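Local atomic coordinates of dihydrodipicolinate synthase (Bacillus anthracis, PDB entry 1XKY), a protein that probably catalyses the condensation of pyruvate with aspartate semialdehyde that opens the diaminopimelate branch of lysine biosynthesis. Residues Asp79-Asn91 / Gly107-Asn119. Sequence-based numbering, arbitrary orientation.
Sequences DKRVPVIAGTGSN and GVDAVMLVAPYYN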
# COMPACT_ATOMS: atom_id res chain seq x y z
N ASP A 79 43.40 3.54 -3.72
CA ASP A 79 44.73 3.54 -3.09
C ASP A 79 44.61 3.80 -1.58
O ASP A 79 45.33 4.61 -1.01
CB ASP A 79 45.61 4.60 -3.79
CG ASP A 79 47.09 4.46 -3.45
OD1 ASP A 79 47.77 5.51 -3.43
OD2 ASP A 79 47.57 3.34 -3.19
N LYS A 80 43.65 3.11 -0.96
CA LYS A 80 43.41 3.16 0.49
C LYS A 80 42.98 4.51 1.08
O LYS A 80 42.98 4.68 2.30
CB LYS A 80 44.63 2.59 1.25
CG LYS A 80 44.83 1.10 1.03
CD LYS A 80 43.76 0.27 1.73
CE LYS A 80 43.89 -1.21 1.39
NZ LYS A 80 42.71 -1.98 1.86
N ARG A 81 42.59 5.47 0.25
CA ARG A 81 42.16 6.79 0.75
C ARG A 81 40.80 6.76 1.44
O ARG A 81 40.57 7.51 2.38
CB ARG A 81 42.11 7.81 -0.39
CG ARG A 81 43.48 8.29 -0.85
CD ARG A 81 43.32 9.22 -2.05
NE ARG A 81 43.00 8.48 -3.26
CZ ARG A 81 42.48 9.01 -4.37
NH1 ARG A 81 42.19 10.30 -4.43
NH2 ARG A 81 42.25 8.23 -5.41
N VAL A 82 39.91 5.92 0.93
CA VAL A 82 38.61 5.67 1.55
C VAL A 82 38.30 4.19 1.41
O VAL A 82 38.84 3.52 0.52
CB VAL A 82 37.46 6.51 0.89
CG1 VAL A 82 37.75 8.00 1.01
CG2 VAL A 82 37.23 6.10 -0.57
N PRO A 83 37.45 3.64 2.30
CA PRO A 83 37.05 2.24 2.14
C PRO A 83 36.30 1.95 0.83
O PRO A 83 35.48 2.75 0.39
CB PRO A 83 36.14 1.98 3.34
CG PRO A 83 36.48 3.02 4.31
CD PRO A 83 36.85 4.23 3.51
N VAL A 84 36.59 0.79 0.23
CA VAL A 84 35.91 0.31 -0.97
C VAL A 84 34.99 -0.84 -0.56
O VAL A 84 35.45 -1.86 -0.06
CB VAL A 84 36.92 -0.19 -2.04
CG1 VAL A 84 36.19 -0.79 -3.23
CG2 VAL A 84 37.83 0.94 -2.47
N ILE A 85 33.69 -0.66 -0.77
CA ILE A 85 32.68 -1.66 -0.43
C ILE A 85 32.11 -2.25 -1.71
O ILE A 85 31.54 -1.52 -2.53
CB ILE A 85 31.52 -1.03 0.39
CG1 ILE A 85 32.06 -0.33 1.65
CG2 ILE A 85 30.49 -2.09 0.76
CD1 ILE A 85 31.18 0.81 2.14
N ALA A 86 32.25 -3.56 -1.90
CA ALA A 86 31.78 -4.24 -3.11
C ALA A 86 30.39 -4.84 -2.93
O ALA A 86 30.11 -5.49 -1.93
CB ALA A 86 32.76 -5.33 -3.50
N GLY A 87 29.53 -4.65 -3.92
CA GLY A 87 28.15 -5.14 -3.86
C GLY A 87 28.06 -6.59 -4.30
O GLY A 87 27.65 -6.89 -5.42
N THR A 88 28.42 -7.51 -3.40
CA THR A 88 28.60 -8.91 -3.77
C THR A 88 27.36 -9.79 -3.55
O THR A 88 27.28 -10.91 -4.10
CB THR A 88 29.79 -9.53 -3.03
OG1 THR A 88 29.57 -9.47 -1.62
CG2 THR A 88 31.08 -8.81 -3.37
N GLY A 89 26.41 -9.30 -2.77
CA GLY A 89 25.20 -10.06 -2.45
C GLY A 89 24.17 -10.07 -3.56
O GLY A 89 23.83 -9.03 -4.12
N SER A 90 23.68 -11.27 -3.88
CA SER A 90 22.54 -11.44 -4.79
C SER A 90 21.43 -12.19 -4.05
O SER A 90 21.45 -12.29 -2.82
CB SER A 90 22.99 -12.16 -6.07
OG SER A 90 23.43 -13.48 -5.83
N ASN A 91 20.45 -12.69 -4.80
CA ASN A 91 19.38 -13.52 -4.25
C ASN A 91 19.67 -15.03 -4.26
O ASN A 91 18.78 -15.85 -4.03
CB ASN A 91 18.05 -13.20 -4.95
CG ASN A 91 18.02 -13.60 -6.42
OD1 ASN A 91 16.98 -13.47 -7.08
ND2 ASN A 91 19.14 -14.08 -6.95
N GLY A 107 41.09 -7.27 -2.94
CA GLY A 107 41.47 -6.26 -1.96
C GLY A 107 40.46 -5.20 -1.57
O GLY A 107 40.83 -4.13 -1.06
N VAL A 108 39.17 -5.47 -1.78
CA VAL A 108 38.14 -4.54 -1.30
C VAL A 108 38.17 -4.55 0.24
O VAL A 108 38.73 -5.45 0.86
CB VAL A 108 36.71 -4.88 -1.82
CG1 VAL A 108 36.69 -4.92 -3.34
CG2 VAL A 108 36.18 -6.19 -1.22
N ASP A 109 37.57 -3.54 0.86
CA ASP A 109 37.63 -3.38 2.31
C ASP A 109 36.42 -3.94 3.04
O ASP A 109 36.48 -4.19 4.25
CB ASP A 109 37.81 -1.90 2.64
CG ASP A 109 39.07 -1.33 2.02
OD1 ASP A 109 38.96 -0.55 1.05
OD2 ASP A 109 40.17 -1.70 2.48
N ALA A 110 35.32 -4.13 2.31
CA ALA A 110 34.08 -4.62 2.86
C ALA A 110 33.18 -5.06 1.73
O ALA A 110 33.46 -4.78 0.55
CB ALA A 110 33.40 -3.52 3.67
N VAL A 111 32.08 -5.72 2.08
CA VAL A 111 31.07 -6.07 1.09
C VAL A 111 29.68 -5.62 1.53
O VAL A 111 29.39 -5.54 2.73
CB VAL A 111 31.09 -7.59 0.76
CG1 VAL A 111 32.41 -7.99 0.13
CG2 VAL A 111 30.79 -8.44 1.99
N MET A 112 28.85 -5.29 0.54
CA MET A 112 27.45 -4.94 0.74
C MET A 112 26.60 -6.13 0.33
O MET A 112 26.76 -6.65 -0.78
CB MET A 112 27.08 -3.72 -0.12
CG MET A 112 25.64 -3.22 0.04
SD MET A 112 25.42 -2.13 1.45
CE MET A 112 25.90 -0.55 0.75
N LEU A 113 25.69 -6.54 1.22
CA LEU A 113 24.79 -7.67 0.97
C LEU A 113 23.32 -7.23 1.04
O LEU A 113 22.80 -6.91 2.11
CB LEU A 113 25.05 -8.78 2.01
CG LEU A 113 26.49 -9.31 2.13
CD1 LEU A 113 26.56 -10.41 3.17
CD2 LEU A 113 27.01 -9.83 0.80
N VAL A 114 22.67 -7.22 -0.12
CA VAL A 114 21.27 -6.81 -0.23
C VAL A 114 20.31 -7.93 0.21
O VAL A 114 20.60 -9.11 0.05
CB VAL A 114 20.96 -6.35 -1.70
CG1 VAL A 114 20.88 -7.54 -2.66
CG2 VAL A 114 19.70 -5.50 -1.74
N ALA A 115 19.17 -7.54 0.79
CA ALA A 115 18.06 -8.48 0.97
C ALA A 115 17.73 -9.13 -0.38
O ALA A 115 17.49 -8.42 -1.36
CB ALA A 115 16.83 -7.74 1.52
N PRO A 116 17.77 -10.47 -0.45
CA PRO A 116 17.41 -11.14 -1.70
C PRO A 116 16.10 -10.64 -2.30
O PRO A 116 15.07 -10.59 -1.61
CB PRO A 116 17.29 -12.61 -1.29
CG PRO A 116 18.29 -12.75 -0.22
CD PRO A 116 18.17 -11.45 0.57
N TYR A 117 16.19 -10.26 -3.57
CA TYR A 117 15.07 -9.80 -4.37
C TYR A 117 14.46 -10.97 -5.13
O TYR A 117 15.09 -12.01 -5.30
CB TYR A 117 15.56 -8.76 -5.39
CG TYR A 117 16.88 -9.14 -6.01
CD1 TYR A 117 18.08 -8.70 -5.47
CD2 TYR A 117 16.94 -10.00 -7.11
CE1 TYR A 117 19.30 -9.08 -6.01
CE2 TYR A 117 18.15 -10.38 -7.67
CZ TYR A 117 19.33 -9.91 -7.10
OH TYR A 117 20.53 -10.29 -7.64
N TYR A 118 13.23 -10.78 -5.60
CA TYR A 118 12.54 -11.73 -6.49
C TYR A 118 12.02 -13.00 -5.81
O TYR A 118 10.84 -13.33 -5.96
CB TYR A 118 13.40 -12.06 -7.73
CG TYR A 118 12.66 -12.80 -8.83
CD1 TYR A 118 11.47 -12.30 -9.37
CD2 TYR A 118 13.17 -13.99 -9.34
CE1 TYR A 118 10.79 -12.99 -10.38
CE2 TYR A 118 12.50 -14.69 -10.35
CZ TYR A 118 11.31 -14.18 -10.87
OH TYR A 118 10.67 -14.86 -11.87
N ASN A 119 12.86 -13.73 -5.07
CA ASN A 119 12.41 -15.00 -4.45
C ASN A 119 11.75 -14.86 -3.06
O ASN A 119 11.30 -15.87 -2.50
CB ASN A 119 13.51 -16.09 -4.44
CG ASN A 119 14.85 -15.60 -3.91
OD1 ASN A 119 14.95 -14.55 -3.28
ND2 ASN A 119 15.90 -16.39 -4.16
O HOH W 1 40.52 1.65 0.89
O HOH W 2 24.37 -6.91 -2.46
O HOH W 3 22.57 -10.71 -0.74
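Ile85 and Ala86 lie beside Ala110, Val111 and Met112 where strands 84-87 and 110-114 run parallel in the TIM barrel, their short axes 35° apart, with Ala86 N bonded to Ala110 O (3.0 Å) and Met112 N to Ala86 O (2.8 Å). Helix 93-105 makes the beta-alpha-beta crossover. Asp109, just before the second strand, closes the N-terminal end: its CG lies beside its backbone N (chi1 -59°), turning the carboxylate onto the neighbouring strand. There OD1 accepts Val84 N (2.8 Å) through its anti lone pair, while OD2 takes Lys80 NZ in a 2.6 Å salt bridge through its syn lone pair. Water 1 links OD1 to Val82 O, and Val84 O accepts from the backbone N of both Asp109 and Ala110.

Ile85 sets CG1 against Ala110 CB and CG2 against Met112 CB, on the barrel interior; Ala86 CB meets Val108 CG1 (4.0 Å) on the outer side, where Ala103 of helix 93-105 packs on both. Thr88 crosses Val111 at about a right angle, its OG1 close to Val111 CB but hydrogen-bonded to Thr100.

Beyond Gly87 the regular pairing ends: Thr88 N and Gly89 N give weak bonds to Met112 O, water 2 joins Gly89 O, Met112 O and Val114 N, and water 3 ties Ser90 O to Val114 O. Asn91 lays CB over one face of the Tyr117 ring, a CH-pi contact 4.0 Å from its centroid, and Asn119 ND2 reaches Asn91 O (2.9 Å). Tyr117 also stacks on Tyr118 of the second subunit. The chemistry changes along the pair: a carboxylate gripped by a backbone N-H, a lysine and a water, which would together fix its rotation, gives way to direct backbone bonding, then to bridging water, then to a CH-pi contact and a side-chain amide bond near the subunit interface.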